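Local coordinates for protein antibiotic biosynthesis monooxygenase (Rhodospirillum rubrum, PDB 4HL9) that probably acts as a monooxygenase of the antibiotic biosynthesis monooxygenase family, a group of small alpha-beta proteins, at residues V26-F31 and F72-E77; D38-L43 and P98-H103; R45-K50 and T90-R95. All blocks are in the same frame, centred on the assembly; numbering follows the deposited sequence.

Contact 1 of 3, residues V26-F31 and F72-E77; sequences VIAQDF and FVFIEE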
loop_
_atom_site.group_PDB
_atom_site.type_symbol
_atom_site.label_atom_id
_atom_site.label_comp_id
_atom_site.label_asym_id
_atom_site.label_seq_id
_atom_site.Cartn_x
_atom_site.Cartn_y
_atom_site.Cartn_z
ATOM N N VAL A 26 -2.445 -7.076 -1.387
ATOM C CA VAL A 26 -1.829 -6.577 -2.614
ATOM C C VAL A 26 -1.858 -5.052 -2.609
ATOM O O VAL A 26 -2.844 -4.482 -2.227
ATOM C CB VAL A 26 -2.592 -7.065 -3.867
ATOM C CG1 VAL A 26 -1.996 -6.489 -5.151
ATOM C CG2 VAL A 26 -2.630 -8.599 -3.917
ATOM N N ILE A 27 -0.748 -4.432 -2.988
ATOM C CA ILE A 27 -0.758 -3.027 -3.399
ATOM C C ILE A 27 -0.342 -2.960 -4.871
ATOM O O ILE A 27 0.650 -3.568 -5.263
ATOM C CB ILE A 27 0.182 -2.182 -2.532
ATOM C CG1 ILE A 27 -0.332 -2.168 -1.093
ATOM C CG2 ILE A 27 0.290 -0.709 -3.096
ATOM C CD1 ILE A 27 0.720 -1.651 -0.098
ATOM N N ALA A 28 -1.120 -2.220 -5.650
ATOM C CA ALA A 28 -0.893 -1.966 -7.069
ATOM C C ALA A 28 -0.931 -0.465 -7.259
ATOM O O ALA A 28 -1.789 0.222 -6.662
ATOM C CB ALA A 28 -1.983 -2.600 -7.881
ATOM N N GLN A 29 0.001 0.033 -8.069
ATOM C CA GLN A 29 0.161 1.449 -8.343
ATOM C C GLN A 29 0.172 1.688 -9.837
ATOM O O GLN A 29 0.911 1.009 -10.589
ATOM C CB GLN A 29 1.477 1.955 -7.769
ATOM C CG GLN A 29 1.643 1.705 -6.272
ATOM C CD GLN A 29 2.902 2.324 -5.743
ATOM O OE1 GLN A 29 3.133 3.519 -5.930
ATOM N NE2 GLN A 29 3.732 1.517 -5.067
ATOM N N ASP A 30 -0.641 2.644 -10.253
ATOM C CA ASP A 30 -0.683 3.101 -11.640
ATOM C C ASP A 30 -0.190 4.552 -11.679
ATOM O O ASP A 30 -0.450 5.317 -10.732
ATOM C CB ASP A 30 -2.103 3.097 -12.157
ATOM C CG ASP A 30 -2.709 1.695 -12.294
ATOM O OD1 ASP A 30 -1.995 0.666 -12.243
ATOM O OD2 ASP A 30 -3.930 1.654 -12.498
ATOM N N PHE A 31 0.499 4.909 -12.762
ATOM C CA PHE A 31 0.962 6.293 -12.982
ATOM C C PHE A 31 0.367 6.751 -14.287
ATOM O O PHE A 31 0.806 6.326 -15.349
ATOM C CB PHE A 31 2.487 6.349 -13.012
ATOM C CG PHE A 31 3.142 5.780 -11.763
ATOM C CD1 PHE A 31 3.542 6.621 -10.729
ATOM C CD2 PHE A 31 3.348 4.412 -11.628
ATOM C CE1 PHE A 31 4.150 6.111 -9.574
ATOM C CE2 PHE A 31 3.951 3.882 -10.470
ATOM C CZ PHE A 31 4.348 4.729 -9.449
ATOM N N PHE A 72 -2.384 6.494 -8.830
ATOM C CA PHE A 72 -3.488 5.790 -8.152
ATOM C C PHE A 72 -2.946 4.559 -7.487
ATOM O O PHE A 72 -2.076 3.902 -8.053
ATOM C CB PHE A 72 -4.606 5.419 -9.140
ATOM C CG PHE A 72 -5.322 6.608 -9.688
ATOM C CD1 PHE A 72 -6.361 7.201 -8.972
ATOM C CD2 PHE A 72 -4.924 7.170 -10.902
ATOM C CE1 PHE A 72 -7.006 8.312 -9.464
ATOM C CE2 PHE A 72 -5.562 8.283 -11.402
ATOM C CZ PHE A 72 -6.609 8.855 -10.684
ATOM N N VAL A 73 -3.500 4.227 -6.317
ATOM C CA VAL A 73 -3.014 3.099 -5.526
ATOM C C VAL A 73 -4.190 2.233 -5.076
ATOM O O VAL A 73 -5.142 2.729 -4.453
ATOM C CB VAL A 73 -2.170 3.552 -4.316
ATOM C CG1 VAL A 73 -1.726 2.339 -3.457
ATOM C CG2 VAL A 73 -0.937 4.351 -4.782
ATOM N N PHE A 74 -4.116 0.954 -5.419
ATOM C CA PHE A 74 -5.083 -0.034 -4.984
ATOM C C PHE A 74 -4.536 -0.723 -3.741
ATOM O O PHE A 74 -3.358 -1.039 -3.677
ATOM C CB PHE A 74 -5.274 -1.108 -6.077
ATOM C CG PHE A 74 -5.997 -0.619 -7.304
ATOM C CD1 PHE A 74 -7.387 -0.641 -7.363
ATOM C CD2 PHE A 74 -5.282 -0.183 -8.418
ATOM C CE1 PHE A 74 -8.063 -0.205 -8.504
ATOM C CE2 PHE A 74 -5.943 0.223 -9.568
ATOM C CZ PHE A 74 -7.327 0.224 -9.610
ATOM N N ILE A 75 -5.388 -0.918 -2.734
ATOM C CA ILE A 75 -5.037 -1.763 -1.607
ATOM C C ILE A 75 -6.085 -2.855 -1.579
ATOM O O ILE A 75 -7.272 -2.568 -1.466
ATOM C CB ILE A 75 -5.052 -0.989 -0.255
ATOM C CG1 ILE A 75 -3.924 0.050 -0.208
ATOM C CG2 ILE A 75 -4.860 -1.974 0.914
ATOM C CD1 ILE A 75 -4.009 0.989 1.023
ATOM N N GLU A 76 -5.639 -4.109 -1.679
ATOM C CA GLU A 76 -6.559 -5.217 -1.897
ATOM C C GLU A 76 -6.256 -6.312 -0.880
ATOM O O GLU A 76 -5.132 -6.450 -0.406
ATOM C CB GLU A 76 -6.438 -5.779 -3.339
ATOM C CG GLU A 76 -5.938 -4.783 -4.428
ATOM C CD GLU A 76 -5.665 -5.424 -5.828
ATOM O OE1 GLU A 76 -5.802 -6.660 -6.003
ATOM O OE2 GLU A 76 -5.337 -4.662 -6.782
ATOM N N GLU A 77 -7.285 -7.073 -0.544
ATOM C CA GLU A 77 -7.104 -8.247 0.283
ATOM C C GLU A 77 -7.883 -9.378 -0.380
ATOM O O GLU A 77 -9.062 -9.216 -0.744
ATOM C CB GLU A 77 -7.578 -7.956 1.715
ATOM C CG GLU A 77 -7.265 -9.024 2.731
ATOM C CD GLU A 77 -7.485 -8.552 4.163
ATOM O OE1 GLU A 77 -8.213 -7.553 4.383
ATOM O OE2 GLU A 77 -6.942 -9.194 5.080
#

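Contact 2 of 3, residues D38-L43 and P98-H103; sequences DIVLPL and PLINAH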
loop_
_atom_site.group_PDB
_atom_site.type_symbol
_atom_site.label_atom_id
_atom_site.label_comp_id
_atom_site.label_asym_id
_atom_site.label_seq_id
_atom_site.Cartn_x
_atom_site.Cartn_y
_atom_site.Cartn_z
ATOM N N ASP A 38 -9.169 12.562 -16.164
ATOM C CA ASP A 38 -10.630 12.630 -16.273
ATOM C C ASP A 38 -11.234 11.481 -17.098
ATOM O O ASP A 38 -12.350 11.058 -16.847
ATOM C CB ASP A 38 -11.097 14.002 -16.792
ATOM C CG ASP A 38 -10.821 15.129 -15.787
ATOM O OD1 ASP A 38 -10.720 14.848 -14.572
ATOM O OD2 ASP A 38 -10.680 16.293 -16.209
ATOM N N ILE A 39 -10.486 10.984 -18.072
ATOM C CA ILE A 39 -10.880 9.804 -18.841
ATOM C C ILE A 39 -10.916 8.554 -17.944
ATOM O O ILE A 39 -11.875 7.772 -17.978
ATOM C CB ILE A 39 -9.907 9.583 -20.024
ATOM C CG1 ILE A 39 -10.084 10.697 -21.075
ATOM C CG2 ILE A 39 -10.088 8.208 -20.653
ATOM C CD1 ILE A 39 -9.102 10.568 -22.245
ATOM N N VAL A 40 -9.893 8.380 -17.119
ATOM C CA VAL A 40 -9.729 7.096 -16.400
ATOM C C VAL A 40 -10.529 6.984 -15.100
ATOM O O VAL A 40 -10.864 5.881 -14.673
ATOM C CB VAL A 40 -8.264 6.727 -16.145
ATOM C CG1 VAL A 40 -7.500 6.543 -17.462
ATOM C CG2 VAL A 40 -7.600 7.738 -15.182
ATOM N N LEU A 41 -10.845 8.119 -14.482
ATOM C CA LEU A 41 -11.629 8.119 -13.263
ATOM C C LEU A 41 -12.905 7.251 -13.334
ATOM O O LEU A 41 -13.071 6.390 -12.478
ATOM C CB LEU A 41 -11.882 9.545 -12.741
ATOM C CG LEU A 41 -10.661 10.147 -12.011
ATOM C CD1 LEU A 41 -10.819 11.680 -11.779
ATOM C CD2 LEU A 41 -10.439 9.431 -10.666
ATOM N N PRO A 42 -13.775 7.441 -14.366
ATOM C CA PRO A 42 -14.991 6.612 -14.462
ATOM C C PRO A 42 -14.695 5.115 -14.598
ATOM O O PRO A 42 -15.482 4.295 -14.135
ATOM C CB PRO A 42 -15.671 7.116 -15.748
ATOM C CG PRO A 42 -15.103 8.496 -15.965
ATOM C CD PRO A 42 -13.688 8.400 -15.492
ATOM N N LEU A 43 -13.595 4.791 -15.272
ATOM C CA LEU A 43 -13.120 3.424 -15.460
ATOM C C LEU A 43 -12.713 2.820 -14.104
ATOM O O LEU A 43 -13.143 1.721 -13.750
ATOM C CB LEU A 43 -11.923 3.432 -16.416
ATOM C CG LEU A 43 -12.117 3.467 -17.938
ATOM C CD1 LEU A 43 -13.424 4.084 -18.376
ATOM C CD2 LEU A 43 -10.910 4.029 -18.698
ATOM N N PRO A 98 -6.801 -2.657 -19.336
ATOM C CA PRO A 98 -6.078 -2.167 -20.519
ATOM C C PRO A 98 -6.564 -0.781 -20.967
ATOM O O PRO A 98 -5.744 0.027 -21.411
ATOM C CB PRO A 98 -6.360 -3.238 -21.584
ATOM C CG PRO A 98 -6.671 -4.497 -20.766
ATOM C CD PRO A 98 -7.434 -3.972 -19.583
ATOM N N LEU A 99 -7.855 -0.483 -20.812
ATOM C CA LEU A 99 -8.355 0.851 -21.155
ATOM C C LEU A 99 -7.743 1.960 -20.283
ATOM O O LEU A 99 -7.507 3.071 -20.757
ATOM C CB LEU A 99 -9.873 0.915 -21.083
ATOM C CG LEU A 99 -10.676 0.055 -22.074
ATOM C CD1 LEU A 99 -12.140 0.174 -21.711
ATOM C CD2 LEU A 99 -10.374 0.510 -23.517
ATOM N N ILE A 100 -7.498 1.634 -19.017
ATOM C CA ILE A 100 -6.761 2.484 -18.096
ATOM C C ILE A 100 -5.301 2.580 -18.463
ATOM O O ILE A 100 -4.754 3.689 -18.592
ATOM C CB ILE A 100 -6.934 2.007 -16.631
ATOM C CG1 ILE A 100 -8.369 2.271 -16.199
ATOM C CG2 ILE A 100 -5.947 2.751 -15.714
ATOM C CD1 ILE A 100 -8.887 1.367 -15.009
ATOM N N ASN A 101 -4.667 1.433 -18.683
ATOM C CA ASN A 101 -3.249 1.387 -18.965
ATOM C C ASN A 101 -2.845 2.013 -20.303
ATOM O O ASN A 101 -1.700 2.372 -20.466
ATOM C CB ASN A 101 -2.708 -0.033 -18.871
ATOM C CG ASN A 101 -2.706 -0.555 -17.455
ATOM O OD1 ASN A 101 -2.940 0.188 -16.480
ATOM N ND2 ASN A 101 -2.443 -1.852 -17.326
ATOM N N ALA A 102 -3.787 2.146 -21.228
ATOM C CA ALA A 102 -3.550 2.884 -22.476
ATOM C C ALA A 102 -2.978 4.283 -22.205
ATOM O O ALA A 102 -2.225 4.827 -23.010
ATOM C CB ALA A 102 -4.846 3.001 -23.260
ATOM N N HIS A 103 -3.329 4.835 -21.051
ATOM C CA HIS A 103 -2.896 6.172 -20.660
ATOM C C HIS A 103 -1.761 6.259 -19.614
ATOM O O HIS A 103 -1.515 7.339 -19.066
ATOM C CB HIS A 103 -4.110 6.944 -20.192
ATOM C CG HIS A 103 -5.165 7.096 -21.249
ATOM N ND1 HIS A 103 -4.954 7.813 -22.407
ATOM C CD2 HIS A 103 -6.437 6.630 -21.324
ATOM C CE1 HIS A 103 -6.051 7.788 -23.147
ATOM N NE2 HIS A 103 -6.965 7.074 -22.516
#

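Contact 3 of 3, residues R45-K50 and T90-R95; sequences RELVEK and TEHFTR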
loop_
_atom_site.group_PDB
_atom_site.type_symbol
_atom_site.label_atom_id
_atom_site.label_comp_id
_atom_site.label_asym_id
_atom_site.label_seq_id
_atom_site.Cartn_x
_atom_site.Cartn_y
_atom_site.Cartn_z
ATOM N N ARG A 45 -13.761 3.870 -11.173
ATOM C CA ARG A 45 -14.972 3.741 -10.354
ATOM C C ARG A 45 -15.744 2.432 -10.635
ATOM O O ARG A 45 -16.155 1.724 -9.704
ATOM C CB ARG A 45 -15.893 4.957 -10.518
ATOM C CG ARG A 45 -15.319 6.285 -10.019
ATOM C CD ARG A 45 -16.400 7.360 -10.065
ATOM N NE ARG A 45 -15.950 8.603 -10.697
ATOM C CZ ARG A 45 -15.126 9.491 -10.138
ATOM N NH1 ARG A 45 -14.620 9.289 -8.923
ATOM N NH2 ARG A 45 -14.795 10.587 -10.808
ATOM N N GLU A 46 -15.903 2.098 -11.915
ATOM C CA GLU A 46 -16.529 0.822 -12.300
ATOM C C GLU A 46 -15.674 -0.379 -11.872
ATOM O O GLU A 46 -16.206 -1.361 -11.376
ATOM C CB GLU A 46 -16.822 0.753 -13.810
ATOM C CG GLU A 46 -17.596 -0.525 -14.228
ATOM C CD GLU A 46 -17.823 -0.651 -15.735
ATOM O OE1 GLU A 46 -17.532 0.305 -16.489
ATOM O OE2 GLU A 46 -18.299 -1.723 -16.164
ATOM N N LEU A 47 -14.362 -0.307 -12.080
ATOM C CA LEU A 47 -13.455 -1.380 -11.643
ATOM C C LEU A 47 -13.634 -1.676 -10.136
ATOM O O LEU A 47 -13.788 -2.833 -9.723
ATOM C CB LEU A 47 -11.992 -1.056 -12.036
ATOM C CG LEU A 47 -10.913 -2.095 -11.722
ATOM C CD1 LEU A 47 -11.235 -3.453 -12.394
ATOM C CD2 LEU A 47 -9.485 -1.605 -12.061
ATOM N N VAL A 48 -13.672 -0.623 -9.332
ATOM C CA VAL A 48 -13.840 -0.764 -7.881
ATOM C C VAL A 48 -15.198 -1.392 -7.544
ATOM O O VAL A 48 -15.270 -2.394 -6.803
ATOM C CB VAL A 48 -13.616 0.578 -7.165
ATOM C CG1 VAL A 48 -14.088 0.529 -5.712
ATOM C CG2 VAL A 48 -12.145 0.956 -7.229
ATOM N N GLU A 49 -16.259 -0.848 -8.135
ATOM C CA GLU A 49 -17.610 -1.354 -7.886
ATOM C C GLU A 49 -17.777 -2.841 -8.256
ATOM O O GLU A 49 -18.298 -3.621 -7.457
ATOM C CB GLU A 49 -18.639 -0.468 -8.592
ATOM C CG GLU A 49 -19.987 -1.126 -8.865
ATOM C CD GLU A 49 -20.838 -0.267 -9.776
ATOM O OE1 GLU A 49 -20.826 -0.523 -11.006
ATOM O OE2 GLU A 49 -21.483 0.674 -9.268
ATOM N N LYS A 50 -17.296 -3.232 -9.433
ATOM C CA LYS A 50 -17.430 -4.617 -9.907
ATOM C C LYS A 50 -16.519 -5.572 -9.156
ATOM O O LYS A 50 -16.894 -6.735 -8.900
ATOM C CB LYS A 50 -17.126 -4.737 -11.415
ATOM C CG LYS A 50 -18.157 -4.172 -12.399
ATOM C CD LYS A 50 -19.526 -4.813 -12.277
ATOM C CE LYS A 50 -20.406 -4.557 -13.528
ATOM N NZ LYS A 50 -20.322 -3.171 -14.075
ATOM N N THR A 90 -11.542 -11.769 -14.762
ATOM C CA THR A 90 -12.926 -11.315 -14.827
ATOM C C THR A 90 -13.163 -10.430 -16.050
ATOM O O THR A 90 -12.225 -9.844 -16.601
ATOM C CB THR A 90 -13.334 -10.533 -13.588
ATOM O OG1 THR A 90 -12.464 -9.405 -13.433
ATOM C CG2 THR A 90 -13.268 -11.410 -12.320
ATOM N N GLU A 91 -14.417 -10.332 -16.463
ATOM C CA GLU A 91 -14.790 -9.439 -17.556
ATOM C C GLU A 91 -14.379 -7.986 -17.243
ATOM O O GLU A 91 -13.767 -7.319 -18.074
ATOM C CB GLU A 91 -16.294 -9.539 -17.843
ATOM C CG GLU A 91 -16.722 -8.956 -19.184
ATOM C CD GLU A 91 -16.827 -7.422 -19.167
ATOM O OE1 GLU A 91 -17.232 -6.819 -18.132
ATOM O OE2 GLU A 91 -16.507 -6.830 -20.210
ATOM N N HIS A 92 -14.710 -7.514 -16.048
ATOM C CA HIS A 92 -14.437 -6.123 -15.701
ATOM C C HIS A 92 -12.931 -5.808 -15.648
ATOM O O HIS A 92 -12.511 -4.776 -16.186
ATOM C CB HIS A 92 -15.197 -5.695 -14.435
ATOM C CG HIS A 92 -14.954 -6.583 -13.256
ATOM N ND1 HIS A 92 -15.717 -7.704 -12.998
ATOM C CD2 HIS A 92 -14.031 -6.516 -12.268
ATOM C CE1 HIS A 92 -15.275 -8.288 -11.896
ATOM N NE2 HIS A 92 -14.244 -7.595 -11.441
ATOM N N PHE A 93 -12.122 -6.691 -15.057
ATOM C CA PHE A 93 -10.657 -6.504 -15.068
ATOM C C PHE A 93 -10.072 -6.473 -16.497
ATOM O O PHE A 93 -9.329 -5.527 -16.869
ATOM C CB PHE A 93 -9.938 -7.548 -14.201
ATOM C CG PHE A 93 -8.450 -7.315 -14.039
ATOM C CD1 PHE A 93 -7.570 -7.537 -15.093
ATOM C CD2 PHE A 93 -7.928 -6.895 -12.810
ATOM C CE1 PHE A 93 -6.191 -7.321 -14.957
ATOM C CE2 PHE A 93 -6.539 -6.697 -12.642
ATOM C CZ PHE A 93 -5.670 -6.902 -13.723
ATOM N N THR A 94 -10.390 -7.496 -17.292
ATOM C CA THR A 94 -9.824 -7.602 -18.632
ATOM C C THR A 94 -10.333 -6.523 -19.612
ATOM O O THR A 94 -9.662 -6.197 -20.589
ATOM C CB THR A 94 -10.014 -9.018 -19.234
ATOM O OG1 THR A 94 -11.404 -9.324 -19.254
ATOM C CG2 THR A 94 -9.247 -10.066 -18.401
ATOM N N ARG A 95 -11.493 -5.956 -19.347
ATOM C CA ARG A 95 -11.981 -4.841 -20.153
ATOM C C ARG A 95 -11.388 -3.511 -19.643
ATOM O O ARG A 95 -10.782 -2.757 -20.412
ATOM C CB ARG A 95 -13.519 -4.822 -20.167
ATOM C CG ARG A 95 -14.158 -3.571 -20.790
ATOM C CD ARG A 95 -15.670 -3.678 -20.867
ATOM N NE ARG A 95 -16.297 -4.110 -19.614
ATOM C CZ ARG A 95 -16.713 -3.295 -18.646
ATOM N NH1 ARG A 95 -16.573 -1.980 -18.759
ATOM N NH2 ARG A 95 -17.263 -3.803 -17.548
#

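Contact 1 of 3, residues V26-F31 and F72-E77
Phe72 pairs with Asp30 where segments 72-77 and 26-31, of strands 71-78 and 24-32, run antiparallel at 165° as the two central strands of a ferredoxin-like sheet. Two backbone bonds join them, Asp30 N to Phe72 O at 2.9 Å and Phe72 N to Asp30 O, while the Phe72 ring leads off toward Tyr44 and Leu41 of helix 37-52. Val73 lies on the other face, which packs against the second subunit. Its CG1, set anti to the backbone N (chi1 177°), lies 3.7 Å from Ile27 CG2, and its CG2 runs alongside Gln29 CG at 4.0 Å. Phe74 returns to the helix-covered face: its N reaches Ala28 O at 2.7 Å and its CB rests on Ala28 CB. The rim of its ring meets Asp30, with CE2 3.8 Å from OD2 and the carboxylate turned 72° from the ring plane; Tyr44 OH hydrogen-bonds to that same oxygen. Ile75, facing the second subunit, touches Ile27 through their CG1 atoms at 4.3 Å. Glu76 closes the pairing with bonds to Val26 in both directions. On its extended, buried side chain OE1 accepts a hydrogen bond from Trp78 NE1, and CD sits 3.9 Å from Val26 CG1.

Contact 2 of 3, residues D38-L43 and P98-H103
Leu43 and Ile100 carry the closest apolar packing between segments 38-43 and 98-103, their side chains sliding past each other in opposite directions. Leu43 CB lies 3.7 Å from Ile100 CG1, and the Ile100 CD1 methyl reaches the same CB at 3.9 Å. The CB of Ile100 points neither at the other segment nor away from it, but CG1, turned beside its own backbone N (chi1 -69°), carries the branch across. At the other end of Leu43, the Leu43 and Leu99 side chains cross at about a right angle, with Leu43 CD2 4.1 Å from Leu99 CB.

His103 makes the third large patch, its backbone N bonded to Ile100 O. The imidazole sits beside two residues of segment 38-43: its NE2 is 3.8 Å from Ile39 CG2, and its CD2 is 4.0 Å from Val40 CG1. That Val40 methyl also nears the Ile100 carbonyl oxygen. Toward the sheet, Val40 and Ile100 both rest on Ile32, whereas Ile39 and Leu99 lie at the solvent side. The segments meet through van der Waals contacts, largely apolar, as where the paired helices of a ferredoxin-like domain pack together over one face of an antiparallel sheet.

Contact 3 of 3, residues R45-K50 and T90-R95
Leu47 and His92 bring the backbones closest, with CA atoms 6.3 Å apart, where helices 45-50 and 91-95 run antiparallel at 157° with axes separated by 9.7 Å. The polar link is Glu46 to Arg95. Glu46 reaches out fully extended, and its OE2 meets Arg95 NH2 at 2.7 Å; the oxygen lies near the guanidinium plane, but the nitrogen comes from above the carboxylate, the two planes being 36° apart. Arg95 NH1 adds weak bonds to both Glu46 oxygens. One turn along, Lys50 folds its bent chain back and sets NZ 3.2 Å from Glu46 OE2, a weak bond, so two cationic groups converge on one carboxylate oxygen. Arg95 is gripped on a second edge by Glu91, which meets it side-on: NE to OE2 at 2.8 Å and NH2 to OE1 at 3.1 Å, each oxygen using its syn lone pair. Each helix thus supplies one acidic and one basic residue, four apart, to a salt-bridge network across the helix pair of the ferredoxin-like fold. The network lies at the surface and would probably fix the rotation of the guanidinium.

Beside it, Lys50 CB makes a CH-pi contact with one face of the His92 ring, 3.6 Å from its centroid. Thr90 OG1 stands over the centre of the opposite face; Thr90 is the N-cap residue of helix 91-101, its OG1 accepting from Phe93 N. The sandwich depends on the first torsion of His92 (chi1 54°), which wedges CG between the backbone N and carbonyl carbon, and NE2 is bonded to Glu54. Deeper in, Leu47 CD1 touches the ring's edge at CD2 and lies 4.1 Å from Phe93 CA.

Along the chain the order is strand 24-32, helix 37-52, strand 71-78, helix 91-101. Contact 1 therefore alternates with the other two, while contact 3 is nested inside the loop closed by contact 2. Contacts 2 and 3 use the same pair of antiparallel helices, with centres about 12 Å apart. Contact 1 is the middle of the sheet beneath, its centre about 15 Å from that of contact 2 and 14 Å from that of contact 3. Leu47 bridges the layers, touching Phe74 below and Ile100 beside it; Ile100 also packs its CG2 on Asp30 OD2. The helices cover one sheet face, leaving the other to the second subunit, consistent with the dimeric alpha-beta barrel of this family.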